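Local coordinates for purine-binding protein BAB2_0673 (Brucella melitensis biovar Abortus, PDB 3S99), which binds adenine and probably other purines such as guanine, and may serve as the substrate-binding component of an ABC-type uptake system, at residues Lys51-Ala56 against Val61-Leu66. Sequence-based numbering, arbitrary orientation.
Sequences KELVEA and VETTFL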
# COMPACT_ATOMS: atom_id res chain seq x y z
N LYS A 51 1.28 -18.08 -1.78
CA LYS A 51 1.94 -19.24 -1.17
C LYS A 51 1.34 -19.67 0.17
O LYS A 51 1.26 -20.86 0.45
CB LYS A 51 3.43 -18.96 -1.01
CG LYS A 51 4.17 -18.92 -2.34
CD LYS A 51 5.64 -18.52 -2.10
CE LYS A 51 6.50 -18.72 -3.34
NZ LYS A 51 7.84 -18.14 -3.07
N GLU A 52 0.90 -18.70 0.97
CA GLU A 52 0.18 -18.98 2.22
C GLU A 52 -1.13 -19.72 1.93
O GLU A 52 -1.47 -20.71 2.59
CB GLU A 52 -0.07 -17.70 3.01
CG GLU A 52 1.21 -17.17 3.61
CD GLU A 52 1.10 -15.78 4.26
OE1 GLU A 52 0.02 -15.22 4.41
OE2 GLU A 52 2.16 -15.26 4.66
N LEU A 53 -1.84 -19.27 0.90
CA LEU A 53 -3.04 -19.97 0.45
C LEU A 53 -2.72 -21.42 0.09
O LEU A 53 -3.43 -22.34 0.54
CB LEU A 53 -3.63 -19.25 -0.77
CG LEU A 53 -4.77 -19.91 -1.52
CD1 LEU A 53 -5.97 -20.12 -0.57
CD2 LEU A 53 -5.13 -19.05 -2.77
N VAL A 54 -1.67 -21.65 -0.70
CA VAL A 54 -1.35 -23.01 -1.15
C VAL A 54 -0.99 -23.90 0.05
O VAL A 54 -1.36 -25.07 0.10
CB VAL A 54 -0.20 -23.03 -2.22
CG1 VAL A 54 0.35 -24.47 -2.47
CG2 VAL A 54 -0.68 -22.38 -3.56
N GLU A 55 -0.28 -23.34 1.02
CA GLU A 55 0.10 -24.07 2.21
C GLU A 55 -1.13 -24.43 3.04
O GLU A 55 -1.20 -25.54 3.54
CB GLU A 55 1.10 -23.27 3.05
CG GLU A 55 1.55 -23.97 4.34
CD GLU A 55 2.25 -25.29 4.09
OE1 GLU A 55 2.99 -25.39 3.08
OE2 GLU A 55 2.05 -26.24 4.90
N ALA A 56 -2.09 -23.52 3.19
CA ALA A 56 -3.30 -23.79 3.98
C ALA A 56 -4.32 -24.66 3.25
O ALA A 56 -4.96 -25.52 3.85
CB ALA A 56 -3.95 -22.47 4.43
N VAL A 61 -6.91 -26.53 -3.49
CA VAL A 61 -6.72 -25.36 -4.38
C VAL A 61 -5.47 -25.53 -5.27
O VAL A 61 -4.50 -26.19 -4.89
CB VAL A 61 -6.61 -24.07 -3.55
CG1 VAL A 61 -6.22 -22.88 -4.41
CG2 VAL A 61 -7.94 -23.79 -2.85
N GLU A 62 -5.54 -24.92 -6.45
CA GLU A 62 -4.46 -24.90 -7.41
C GLU A 62 -4.32 -23.45 -7.90
O GLU A 62 -5.32 -22.85 -8.33
CB GLU A 62 -4.87 -25.79 -8.57
CG GLU A 62 -3.84 -26.04 -9.62
CD GLU A 62 -4.26 -27.20 -10.52
OE1 GLU A 62 -5.46 -27.29 -10.86
OE2 GLU A 62 -3.40 -28.04 -10.86
N THR A 63 -3.12 -22.87 -7.82
CA THR A 63 -2.96 -21.48 -8.18
C THR A 63 -2.16 -21.29 -9.46
O THR A 63 -1.29 -22.10 -9.79
CB THR A 63 -2.33 -20.65 -7.05
OG1 THR A 63 -0.95 -20.98 -6.91
CG2 THR A 63 -3.07 -20.88 -5.72
N THR A 64 -2.48 -20.19 -10.18
CA THR A 64 -1.76 -19.76 -11.38
C THR A 64 -1.58 -18.27 -11.32
O THR A 64 -2.45 -17.58 -10.81
CB THR A 64 -2.57 -20.01 -12.66
OG1 THR A 64 -2.94 -21.38 -12.73
CG2 THR A 64 -1.77 -19.65 -13.92
N PHE A 65 -0.46 -17.75 -11.81
CA PHE A 65 -0.34 -16.30 -11.97
C PHE A 65 0.31 -15.81 -13.27
O PHE A 65 1.00 -16.55 -13.96
CB PHE A 65 0.33 -15.62 -10.76
CG PHE A 65 1.81 -15.87 -10.62
CD1 PHE A 65 2.73 -14.97 -11.16
CD2 PHE A 65 2.29 -16.93 -9.87
CE1 PHE A 65 4.08 -15.15 -11.01
CE2 PHE A 65 3.66 -17.13 -9.71
CZ PHE A 65 4.56 -16.24 -10.28
N LEU A 66 0.05 -14.55 -13.57
CA LEU A 66 0.73 -13.81 -14.64
C LEU A 66 1.28 -12.57 -14.01
O LEU A 66 0.65 -12.02 -13.12
CB LEU A 66 -0.25 -13.46 -15.76
CG LEU A 66 -0.72 -14.63 -16.63
CD1 LEU A 66 -1.74 -14.16 -17.68
CD2 LEU A 66 0.43 -15.35 -17.33
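The first beta-alpha-beta unit of the PnrA-like substrate-binding fold, strand 27-32, helix 42-57 and strand 61-66, packs its helix here on its second strand through L53, V54, V61 and T63. The axes of 51-56 and 61-66 approach to 8.4 Å and run at 159°, close to antiparallel, as expected when a chain leaves a helix and turns back along the sheet; the CA atoms of V54 and V61 are the nearest pair, 6.7 Å apart. T63 and V61, alternate residues on one face of the edge strand, both point toward the helix. T63 gives its methyl to the apolar patch: T63 CG2 lies anti to its own carbonyl carbon and meets V54 CG2 at 3.6 Å and L53 CD2 at 4.0 Å. With chi1 at 72°, T63 OG1 lies 3.6 Å from V54 CG2 and is hydrogen-bonded to R50 NH1 of the same helix, one residue before 51-56. L53 also reaches F31 of strand 27-32 and I260 and A263 of helix 256-268, which places it in the buried layer between the elements. Toward the start of the strand, the same methyl, L53 CD2, lies 4.3 Å from V61 CG1.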